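Local coordinates for protein techylectin-5A (Tachypleus tridentatus, PDB 1JC9) that agglutinates erythrocytes and bacteria as a secreted innate-immunity lectin of the horseshoe crab, recognising acetyl groups on the cell surface, at residues V91-G96 and D103-P108; A50-N55 and Y63-K68; R153-Q158 and I240-W245. One frame throughout, in Å; residues are numbered along the deposited sequence.

Interaction 1. Residues V91-G96 and D103-P108; sequences VIQRRG and DYFYKP
Where Arg-95, at the end of strand 91-95, meets Phe-105 on a turn in the loop after the strand, the two backbones stay 9.4 Å apart between their CA atoms, the nearest such pair, so the contact is made mainly by side chains. Phe-105 is carried by a type I turn from Asp-103 to Tyr-106, closed by Tyr-106 N to Asp-103 O at 3.1 Å. Its ring takes the Arg-95 guanidinium flat on one face: the planes are 14° apart and the centres 3.9 Å. Arg-95 CZ stands 24° off the ring normal, which makes this a face-on cation-pi contact. Bends at chi2 and chi3 fold the arginine over the ring, and they also bring Arg-95 CD above it, 3.6 Å from the Phe-105 centroid, as a CH-pi contact. The group is therefore held in two ways, by the ring against its face and by hydrogen bonds from NH1 to the carbonyls of Leu-224 and Gly-226. More loosely, Arg-94 O comes obliquely to Phe-105 CZ at 3.9 Å. Phe-116 meets the phenyl ring edge-to-face. All the touching residues are buried, and the stack ties a central strand of the fibrinogen-like sheet to the loop leading into helix 109-114, a cation-pi stack of arginine on phenylalanine within the fibrinogen C-terminal domain.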
loop_
_atom_site.group_PDB
_atom_site.type_symbol
_atom_site.label_atom_id
_atom_site.label_comp_id
_atom_site.label_asym_id
_atom_site.label_seq_id
_atom_site.Cartn_x
_atom_site.Cartn_y
_atom_site.Cartn_z
ATOM N N VAL A 91 1.499 -5.751 7.195
ATOM C CA VAL A 91 1.936 -4.597 6.422
ATOM C C VAL A 91 2.227 -4.996 4.984
ATOM O O VAL A 91 2.922 -5.982 4.740
ATOM C CB VAL A 91 3.190 -3.954 7.062
ATOM C CG1 VAL A 91 3.597 -2.708 6.288
ATOM C CG2 VAL A 91 2.901 -3.599 8.521
ATOM N N ILE A 92 1.687 -4.236 4.031
ATOM C CA ILE A 92 1.901 -4.544 2.624
ATOM C C ILE A 92 2.732 -3.497 1.891
ATOM O O ILE A 92 3.138 -3.721 0.752
ATOM C CB ILE A 92 0.554 -4.734 1.867
ATOM C CG1 ILE A 92 -0.230 -3.422 1.834
ATOM C CG2 ILE A 92 -0.269 -5.833 2.533
ATOM C CD1 ILE A 92 -1.509 -3.498 0.999
ATOM N N GLN A 93 2.986 -2.361 2.538
ATOM C CA GLN A 93 3.785 -1.294 1.931
ATOM C C GLN A 93 4.315 -0.343 2.993
ATOM O O GLN A 93 3.658 -0.109 4.006
ATOM C CB GLN A 93 2.952 -0.485 0.922
ATOM C CG GLN A 93 3.759 0.582 0.154
ATOM C CD GLN A 93 3.639 1.992 0.735
ATOM O OE1 GLN A 93 3.406 2.175 1.929
ATOM N NE2 GLN A 93 3.812 2.997 -0.120
ATOM N N ARG A 94 5.510 0.193 2.764
ATOM C CA ARG A 94 6.105 1.157 3.683
ATOM C C ARG A 94 7.109 2.057 2.974
ATOM O O ARG A 94 7.870 1.604 2.123
ATOM C CB ARG A 94 6.815 0.461 4.854
ATOM C CG ARG A 94 7.406 1.462 5.854
ATOM C CD ARG A 94 8.244 0.806 6.950
ATOM N NE ARG A 94 7.464 -0.064 7.832
ATOM C CZ ARG A 94 7.660 -1.375 7.946
ATOM N NH1 ARG A 94 8.610 -1.971 7.234
ATOM N NH2 ARG A 94 6.912 -2.092 8.775
ATOM N N ARG A 95 7.089 3.340 3.330
ATOM C CA ARG A 95 8.017 4.329 2.790
ATOM C C ARG A 95 8.674 4.984 4.005
ATOM O O ARG A 95 8.017 5.235 5.016
ATOM C CB ARG A 95 7.290 5.406 1.970
ATOM C CG ARG A 95 6.525 4.898 0.754
ATOM C CD ARG A 95 7.395 4.041 -0.161
ATOM N NE ARG A 95 8.500 4.764 -0.788
ATOM C CZ ARG A 95 8.380 5.576 -1.837
ATOM N NH1 ARG A 95 7.192 5.793 -2.400
ATOM N NH2 ARG A 95 9.462 6.143 -2.353
ATOM N N GLY A 96 9.970 5.239 3.906
ATOM C CA GLY A 96 10.695 5.866 4.995
ATOM C C GLY A 96 12.060 6.271 4.488
ATOM O O GLY A 96 12.383 6.013 3.330
ATOM N N ASP A 103 13.972 7.558 -6.161
ATOM C CA ASP A 103 13.197 6.965 -7.248
ATOM C C ASP A 103 13.188 5.436 -7.157
ATOM O O ASP A 103 13.024 4.739 -8.158
ATOM C CB ASP A 103 13.768 7.413 -8.600
ATOM C CG ASP A 103 15.164 6.867 -8.858
ATOM O OD1 ASP A 103 15.911 6.629 -7.883
ATOM O OD2 ASP A 103 15.522 6.687 -10.041
ATOM N N TYR A 104 13.348 4.928 -5.940
ATOM C CA TYR A 104 13.371 3.494 -5.681
ATOM C C TYR A 104 12.083 2.764 -6.081
ATOM O O TYR A 104 12.123 1.599 -6.491
ATOM C CB TYR A 104 13.657 3.261 -4.199
ATOM C CG TYR A 104 13.820 1.812 -3.818
ATOM C CD1 TYR A 104 14.805 1.020 -4.409
ATOM C CD2 TYR A 104 13.007 1.238 -2.843
ATOM C CE1 TYR A 104 14.979 -0.313 -4.034
ATOM C CE2 TYR A 104 13.171 -0.088 -2.459
ATOM C CZ TYR A 104 14.157 -0.857 -3.054
ATOM O OH TYR A 104 14.327 -2.160 -2.655
ATOM N N PHE A 105 10.944 3.443 -5.963
ATOM C CA PHE A 105 9.662 2.836 -6.312
ATOM C C PHE A 105 9.254 3.068 -7.761
ATOM O O PHE A 105 8.142 2.722 -8.169
ATOM C CB PHE A 105 8.566 3.340 -5.368
ATOM C CG PHE A 105 8.513 2.596 -4.064
ATOM C CD1 PHE A 105 9.620 2.562 -3.220
ATOM C CD2 PHE A 105 7.371 1.894 -3.699
ATOM C CE1 PHE A 105 9.591 1.833 -2.031
ATOM C CE2 PHE A 105 7.331 1.162 -2.511
ATOM C CZ PHE A 105 8.446 1.131 -1.677
ATOM N N TYR A 106 10.162 3.652 -8.535
ATOM C CA TYR A 106 9.925 3.920 -9.947
ATOM C C TYR A 106 10.320 2.646 -10.694
ATOM O O TYR A 106 11.340 2.614 -11.380
ATOM C CB TYR A 106 10.801 5.094 -10.394
ATOM C CG TYR A 106 10.523 5.593 -11.791
ATOM C CD1 TYR A 106 9.307 6.190 -12.108
ATOM C CD2 TYR A 106 11.482 5.478 -12.798
ATOM C CE1 TYR A 106 9.048 6.665 -13.389
ATOM C CE2 TYR A 106 11.230 5.949 -14.091
ATOM C CZ TYR A 106 10.009 6.540 -14.374
ATOM O OH TYR A 106 9.737 6.996 -15.643
ATOM N N LYS A 107 9.517 1.593 -10.550
ATOM C CA LYS A 107 9.817 0.312 -11.184
ATOM C C LYS A 107 8.713 -0.180 -12.109
ATOM O O LYS A 107 7.573 0.259 -12.013
ATOM C CB LYS A 107 10.080 -0.753 -10.114
ATOM C CG LYS A 107 11.255 -0.456 -9.190
ATOM C CD LYS A 107 11.630 -1.698 -8.392
ATOM C CE LYS A 107 12.698 -1.411 -7.346
ATOM N NZ LYS A 107 13.895 -0.759 -7.942
ATOM N N PRO A 108 9.039 -1.119 -13.013
ATOM C CA PRO A 108 8.083 -1.686 -13.968
ATOM C C PRO A 108 7.123 -2.729 -13.397
ATOM O O PRO A 108 7.254 -3.159 -12.251
ATOM C CB PRO A 108 8.988 -2.277 -15.042
ATOM C CG PRO A 108 10.138 -2.776 -14.231
ATOM C CD PRO A 108 10.402 -1.611 -13.292
#

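Interaction 2. Residues A50-N55 and Y63-K68; sequences ADILLN and YRIWPK
A short helix laid against an edge strand of the fibrinogen C-terminal domain makes this contact, with Ile-52 of helix 50-54 meeting Tyr-63, Arg-64 and Ile-65 of strand 63-65. The axes of these short segments come no closer than 10.0 Å and run at 113° to each other, so the helix passes steeply across the strand. The closest CA pair, Ile-52 and Tyr-63, is still 8.1 Å apart, a gap spanned largely by the Ile-52 and Tyr-63 side chains.

One isoleucine does most of the work by sending its branches to different partners. Ile-52 CG2 lies over a face of the Tyr-63 ring, 3.8 Å from the centroid and 16° off the normal, a CH-pi contact displaced toward the CD1 and CE1 rim. The nearest ring atom to Ile-52 CG2 is Tyr-63 CD1, at 3.7 Å. With chi1 of -67°, Ile-52 holds CG2 opposite its own backbone N and CG1 beside that N; Ile-52 CG1 meets CG2 of Ile-65 at 4.3 Å, a looser apolar contact.

The strand has the alternation expected of an extended chain: the CB atoms of Tyr-63 and Ile-65 face the helix, whereas that of Arg-64 is turned away. Arg-64 nevertheless takes part through its backbone, its O lying 4.3 Å from Ile-52 CD1. In the domain, strand 61-65 pairs antiparallel with strand 76-81, and the disulfide Cys-49 to Cys-80 links the start of helix 49-54 to that second strand, so a covalent tie accompanies the apolar packing. Ile-65 is also touched by Leu-133 of helix 127-136. The phenol of Tyr-63 reaches past the isoleucine to hydrogen-bond the carbonyl of Ser-59.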
loop_
_atom_site.group_PDB
_atom_site.type_symbol
_atom_site.label_atom_id
_atom_site.label_comp_id
_atom_site.label_asym_id
_atom_site.label_seq_id
_atom_site.Cartn_x
_atom_site.Cartn_y
_atom_site.Cartn_z
ATOM N N ALA A 50 -3.086 -11.445 11.864
ATOM C CA ALA A 50 -4.148 -11.512 12.867
ATOM C C ALA A 50 -4.076 -12.889 13.525
ATOM O O ALA A 50 -4.231 -13.013 14.742
ATOM C CB ALA A 50 -5.516 -11.309 12.212
ATOM N N ASP A 51 -3.841 -13.923 12.712
ATOM C CA ASP A 51 -3.719 -15.285 13.219
ATOM C C ASP A 51 -2.499 -15.379 14.129
ATOM O O ASP A 51 -2.545 -16.011 15.187
ATOM C CB ASP A 51 -3.547 -16.292 12.073
ATOM C CG ASP A 51 -4.840 -16.567 11.332
ATOM O OD1 ASP A 51 -5.907 -16.129 11.803
ATOM O OD2 ASP A 51 -4.785 -17.237 10.281
ATOM N N ILE A 52 -1.404 -14.756 13.704
ATOM C CA ILE A 52 -0.168 -14.761 14.485
ATOM C C ILE A 52 -0.427 -14.175 15.871
ATOM O O ILE A 52 0.072 -14.686 16.875
ATOM C CB ILE A 52 0.941 -13.926 13.793
ATOM C CG1 ILE A 52 1.373 -14.597 12.485
ATOM C CG2 ILE A 52 2.131 -13.755 14.726
ATOM C CD1 ILE A 52 2.166 -15.867 12.668
ATOM N N LEU A 53 -1.216 -13.103 15.920
ATOM C CA LEU A 53 -1.534 -12.447 17.184
ATOM C C LEU A 53 -2.359 -13.366 18.072
ATOM O O LEU A 53 -2.098 -13.486 19.269
ATOM C CB LEU A 53 -2.312 -11.151 16.939
ATOM C CG LEU A 53 -2.672 -10.337 18.188
ATOM C CD1 LEU A 53 -1.400 -9.849 18.858
ATOM C CD2 LEU A 53 -3.540 -9.152 17.813
ATOM N N LEU A 54 -3.360 -14.011 17.484
ATOM C CA LEU A 54 -4.218 -14.910 18.237
ATOM C C LEU A 54 -3.460 -16.127 18.760
ATOM O O LEU A 54 -3.922 -16.796 19.684
ATOM C CB LEU A 54 -5.401 -15.357 17.375
ATOM C CG LEU A 54 -6.322 -14.232 16.894
ATOM C CD1 LEU A 54 -7.485 -14.831 16.122
ATOM C CD2 LEU A 54 -6.834 -13.432 18.079
ATOM N N ASN A 55 -2.301 -16.416 18.174
ATOM C CA ASN A 55 -1.500 -17.550 18.621
ATOM C C ASN A 55 -0.548 -17.150 19.742
ATOM O O ASN A 55 0.313 -17.931 20.136
ATOM C CB ASN A 55 -0.690 -18.155 17.468
ATOM C CG ASN A 55 -1.559 -18.879 16.454
ATOM O OD1 ASN A 55 -2.609 -19.419 16.795
ATOM N ND2 ASN A 55 -1.112 -18.909 15.205
ATOM N N TYR A 63 7.390 -12.382 10.348
ATOM C CA TYR A 63 6.864 -13.708 10.660
ATOM C C TYR A 63 6.578 -14.429 9.357
ATOM O O TYR A 63 6.299 -13.797 8.335
ATOM C CB TYR A 63 5.549 -13.609 11.430
ATOM C CG TYR A 63 5.661 -13.095 12.839
ATOM C CD1 TYR A 63 5.771 -13.976 13.915
ATOM C CD2 TYR A 63 5.633 -11.726 13.102
ATOM C CE1 TYR A 63 5.847 -13.501 15.230
ATOM C CE2 TYR A 63 5.708 -11.240 14.406
ATOM C CZ TYR A 63 5.814 -12.133 15.466
ATOM O OH TYR A 63 5.873 -11.657 16.757
ATOM N N ARG A 64 6.637 -15.754 9.399
ATOM C CA ARG A 64 6.354 -16.565 8.227
ATOM C C ARG A 64 4.880 -16.940 8.318
ATOM O O ARG A 64 4.404 -17.362 9.372
ATOM C CB ARG A 64 7.212 -17.833 8.235
ATOM C CG ARG A 64 7.033 -18.711 7.003
ATOM C CD ARG A 64 7.825 -20.005 7.112
ATOM N NE ARG A 64 7.652 -20.845 5.927
ATOM C CZ ARG A 64 8.029 -22.118 5.851
ATOM N NH1 ARG A 64 8.600 -22.708 6.894
ATOM N NH2 ARG A 64 7.835 -22.803 4.731
ATOM N N ILE A 65 4.147 -16.762 7.228
ATOM C CA ILE A 65 2.733 -17.103 7.230
ATOM C C ILE A 65 2.397 -18.073 6.105
ATOM O O ILE A 65 3.146 -18.202 5.135
ATOM C CB ILE A 65 1.835 -15.851 7.076
ATOM C CG1 ILE A 65 2.169 -15.112 5.776
ATOM C CG2 ILE A 65 2.010 -14.939 8.277
ATOM C CD1 ILE A 65 1.117 -14.080 5.381
ATOM N N TRP A 66 1.263 -18.751 6.255
ATOM C CA TRP A 66 0.776 -19.709 5.271
ATOM C C TRP A 66 -0.547 -19.213 4.692
ATOM O O TRP A 66 -1.619 -19.583 5.174
ATOM C CB TRP A 66 0.537 -21.077 5.927
ATOM C CG TRP A 66 1.738 -21.962 6.004
ATOM C CD1 TRP A 66 2.043 -23.003 5.171
ATOM C CD2 TRP A 66 2.793 -21.897 6.971
ATOM N NE1 TRP A 66 3.223 -23.591 5.562
ATOM C CE2 TRP A 66 3.705 -22.932 6.663
ATOM C CE3 TRP A 66 3.057 -21.065 8.068
ATOM C CZ2 TRP A 66 4.865 -23.159 7.414
ATOM C CZ3 TRP A 66 4.213 -21.292 8.814
ATOM C CH2 TRP A 66 5.101 -22.332 8.480
ATOM N N PRO A 67 -0.501 -18.352 3.668
ATOM C CA PRO A 67 -1.795 -17.915 3.142
ATOM C C PRO A 67 -2.532 -19.134 2.581
ATOM O O PRO A 67 -1.904 -20.148 2.254
ATOM C CB PRO A 67 -1.405 -16.900 2.067
ATOM C CG PRO A 67 -0.061 -17.365 1.621
ATOM C CD PRO A 67 0.614 -17.760 2.914
ATOM N N LYS A 68 -3.854 -19.052 2.478
ATOM C CA LYS A 68 -4.607 -20.183 1.963
ATOM C C LYS A 68 -4.164 -20.581 0.562
ATOM O O LYS A 68 -4.307 -21.736 0.174
ATOM C CB LYS A 68 -6.106 -19.887 1.996
ATOM C CG LYS A 68 -6.640 -19.795 3.413
ATOM C CD LYS A 68 -8.153 -19.731 3.453
ATOM C CE LYS A 68 -8.646 -19.720 4.895
ATOM N NZ LYS A 68 -10.132 -19.688 4.984
#

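Interaction 3. Residues R153-Q158 and I240-W245; sequences RYAIYQ and IEWRAW
One face of the Trp-245 indole is covered by the aliphatic part of Arg-153: CG sits 3.5 Å from the centroid of the six-membered ring and 15° off its normal, a CH-pi contact almost over the middle. The nearest ring atom is Trp-245 CE2, again 3.5 Å from Arg-153 CG. Farther along the arginine, the guanidinium presents a face to Trp-245 NE1, but its plane is turned 30° from the indole, and Trp-245 NE1 lies 3.8 Å from Arg-153 CZ; the arrangement is a tilted overlap, not a parallel stack. The arginine chain bends at chi2 (-72°), which carries its end across the indole, and NH1 forms a salt bridge with Asp-151.

The second indole, Trp-242, meets the strand with its benzo rim. Ala-155 CB approaches Trp-242 CZ2 obliquely at 3.9 Å, and the hydroxyl oxygen of Tyr-157 lies 4.1 Å from the same carbon. Trp-242 CH2 stands at the edge of the Tyr-157 ring, near its plane, 4.4 Å from Tyr-157 CE1. The polar atoms of this buried pair are matched elsewhere: Trp-242 NE1 hydrogen-bonds to the carbonyl of Gly-181, and Tyr-157 OH hydrogen-bonds to Asn-182 OD1 and to Phe-184 N.

Every second residue of strand 153-157, namely Arg-153, Ala-155 and Tyr-157, directs its CB toward segment 240-245, while the CB of Tyr-154 points away. Trp-242 is the N-cap residue of helix 243-246 and Trp-245 lies within that helix; the two indoles lie between the helix and strand 152-162, and both also touch Leu-252 of strand 250-261.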
loop_
_atom_site.group_PDB
_atom_site.type_symbol
_atom_site.label_atom_id
_atom_site.label_comp_id
_atom_site.label_asym_id
_atom_site.label_seq_id
_atom_site.Cartn_x
_atom_site.Cartn_y
_atom_site.Cartn_z
ATOM N N ARG A 153 -1.890 11.050 10.836
ATOM C CA ARG A 153 -3.279 10.921 10.410
ATOM C C ARG A 153 -3.428 9.489 9.904
ATOM O O ARG A 153 -2.436 8.837 9.586
ATOM C CB ARG A 153 -3.595 11.900 9.276
ATOM C CG ARG A 153 -3.547 13.373 9.667
ATOM C CD ARG A 153 -4.728 13.782 10.548
ATOM N NE ARG A 153 -4.790 15.234 10.715
ATOM C CZ ARG A 153 -3.953 15.944 11.468
ATOM N NH1 ARG A 153 -2.981 15.343 12.145
ATOM N NH2 ARG A 153 -4.074 17.265 11.524
ATOM N N TYR A 154 -4.657 8.992 9.844
ATOM C CA TYR A 154 -4.897 7.642 9.358
ATOM C C TYR A 154 -6.206 7.624 8.586
ATOM O O TYR A 154 -7.037 8.526 8.725
ATOM C CB TYR A 154 -4.972 6.637 10.522
ATOM C CG TYR A 154 -6.251 6.731 11.324
ATOM C CD1 TYR A 154 -6.474 7.794 12.197
ATOM C CD2 TYR A 154 -7.271 5.796 11.158
ATOM C CE1 TYR A 154 -7.688 7.927 12.882
ATOM C CE2 TYR A 154 -8.489 5.921 11.834
ATOM C CZ TYR A 154 -8.689 6.991 12.693
ATOM O OH TYR A 154 -9.897 7.130 13.347
ATOM N N ALA A 155 -6.374 6.596 7.761
ATOM C CA ALA A 155 -7.582 6.418 6.970
ATOM C C ALA A 155 -7.832 4.921 6.912
ATOM O O ALA A 155 -6.897 4.132 6.762
ATOM C CB ALA A 155 -7.387 6.971 5.570
ATOM N N ILE A 156 -9.091 4.539 7.052
ATOM C CA ILE A 156 -9.482 3.142 7.018
ATOM C C ILE A 156 -10.489 2.965 5.891
ATOM O O ILE A 156 -11.351 3.817 5.694
ATOM C CB ILE A 156 -10.189 2.717 8.335
ATOM C CG1 ILE A 156 -9.299 3.013 9.546
ATOM C CG2 ILE A 156 -10.554 1.234 8.276
ATOM C CD1 ILE A 156 -8.104 2.118 9.668
ATOM N N TYR A 157 -10.362 1.872 5.147
ATOM C CA TYR A 157 -11.300 1.561 4.079
ATOM C C TYR A 157 -11.700 0.104 4.259
ATOM O O TYR A 157 -10.838 -0.781 4.321
ATOM C CB TYR A 157 -10.671 1.731 2.691
ATOM C CG TYR A 157 -10.374 3.158 2.326
ATOM C CD1 TYR A 157 -9.195 3.771 2.735
ATOM C CD2 TYR A 157 -11.297 3.915 1.604
ATOM C CE1 TYR A 157 -8.937 5.104 2.438
ATOM C CE2 TYR A 157 -11.053 5.253 1.305
ATOM C CZ TYR A 157 -9.872 5.840 1.725
ATOM O OH TYR A 157 -9.625 7.164 1.437
ATOM N N GLN A 158 -12.999 -0.146 4.358
ATOM C CA GLN A 158 -13.473 -1.513 4.513
ATOM C C GLN A 158 -13.505 -2.223 3.169
ATOM O O GLN A 158 -13.385 -1.595 2.115
ATOM C CB GLN A 158 -14.880 -1.538 5.106
ATOM C CG GLN A 158 -14.955 -1.117 6.552
ATOM C CD GLN A 158 -16.280 -1.499 7.184
ATOM O OE1 GLN A 158 -16.556 -2.683 7.400
ATOM N NE2 GLN A 158 -17.115 -0.502 7.469
ATOM N N ILE A 240 5.211 11.499 -2.503
ATOM C CA ILE A 240 4.286 10.680 -1.701
ATOM C C ILE A 240 3.149 11.587 -1.223
ATOM O O ILE A 240 3.184 12.092 -0.103
ATOM C CB ILE A 240 4.989 10.094 -0.439
ATOM C CG1 ILE A 240 6.316 9.430 -0.818
ATOM C CG2 ILE A 240 4.071 9.095 0.264
ATOM C CD1 ILE A 240 6.196 8.388 -1.869
ATOM N N GLU A 241 2.136 11.773 -2.062
ATOM C CA GLU A 241 1.030 12.669 -1.737
ATOM C C GLU A 241 -0.250 12.053 -1.181
ATOM O O GLU A 241 -0.621 10.922 -1.505
ATOM C CB GLU A 241 0.628 13.468 -2.984
ATOM C CG GLU A 241 1.767 13.928 -3.902
ATOM C CD GLU A 241 2.592 15.056 -3.313
ATOM O OE1 GLU A 241 2.006 15.942 -2.646
ATOM O OE2 GLU A 241 3.826 15.063 -3.533
ATOM N N TRP A 242 -0.924 12.830 -0.343
ATOM C CA TRP A 242 -2.220 12.460 0.208
ATOM C C TRP A 242 -2.918 13.812 0.201
ATOM O O TRP A 242 -2.886 14.569 1.170
ATOM C CB TRP A 242 -2.112 11.889 1.621
ATOM C CG TRP A 242 -3.422 11.310 2.088
ATOM C CD1 TRP A 242 -4.433 11.972 2.728
ATOM C CD2 TRP A 242 -3.887 9.965 1.894
ATOM N NE1 TRP A 242 -5.496 11.126 2.943
ATOM C CE2 TRP A 242 -5.187 9.888 2.440
ATOM C CE3 TRP A 242 -3.329 8.819 1.308
ATOM C CZ2 TRP A 242 -5.945 8.705 2.419
ATOM C CZ3 TRP A 242 -4.081 7.644 1.286
ATOM C CH2 TRP A 242 -5.376 7.598 1.840
ATOM N N ARG A 243 -3.517 14.112 -0.943
ATOM C CA ARG A 243 -4.187 15.378 -1.188
ATOM C C ARG A 243 -5.038 15.987 -0.081
ATOM O O ARG A 243 -4.864 17.158 0.259
ATOM C CB ARG A 243 -5.035 15.270 -2.454
ATOM C CG ARG A 243 -5.679 16.585 -2.859
ATOM C CD ARG A 243 -6.631 16.392 -4.012
ATOM N NE ARG A 243 -7.270 17.644 -4.395
ATOM C CZ ARG A 243 -8.058 17.786 -5.457
ATOM N NH1 ARG A 243 -8.308 16.746 -6.248
ATOM N NH2 ARG A 243 -8.596 18.968 -5.728
ATOM N N ALA A 244 -5.959 15.206 0.471
ATOM C CA ALA A 244 -6.856 15.718 1.500
ATOM C C ALA A 244 -6.166 16.258 2.745
ATOM O O ALA A 244 -6.755 17.042 3.485
ATOM C CB ALA A 244 -7.872 14.646 1.886
ATOM N N TRP A 245 -4.926 15.855 2.988
ATOM C CA TRP A 245 -4.227 16.339 4.167
ATOM C C TRP A 245 -3.168 17.398 3.867
ATOM O O TRP A 245 -3.217 18.496 4.419
ATOM C CB TRP A 245 -3.591 15.165 4.931
ATOM C CG TRP A 245 -2.894 15.573 6.207
ATOM C CD1 TRP A 245 -3.179 16.664 6.987
ATOM C CD2 TRP A 245 -1.818 14.886 6.861
ATOM N NE1 TRP A 245 -2.346 16.695 8.080
ATOM C CE2 TRP A 245 -1.501 15.619 8.029
ATOM C CE3 TRP A 245 -1.092 13.720 6.576
ATOM C CZ2 TRP A 245 -0.487 15.225 8.914
ATOM C CZ3 TRP A 245 -0.082 13.327 7.457
ATOM C CH2 TRP A 245 0.209 14.080 8.611
#

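In the fold
All three contacts reach the same antiparallel sheet, but at different distances from the sugar site. Interactions 1 and 3, with centres 17 Å apart, adjoin where the Arg-95 side chain lies close against Ile-240, at a spacing too short to be read in detail. Segment 240-245 of interaction 3 reaches the pocket through Arg-243, which contacts the bound N-acetylglucosamine but takes no part in the packing against 153-158; the Trp-242 side chain lies about 8 Å from that of His-220 and about 12 Å from the sugar. In interaction 1 the Arg-95 side chain is about 11 Å from those of Tyr-210 and His-220. Interaction 2 is remote from the sugar and calcium sites, its centre 24 Å from that of interaction 1 and 27 Å from that of interaction 3.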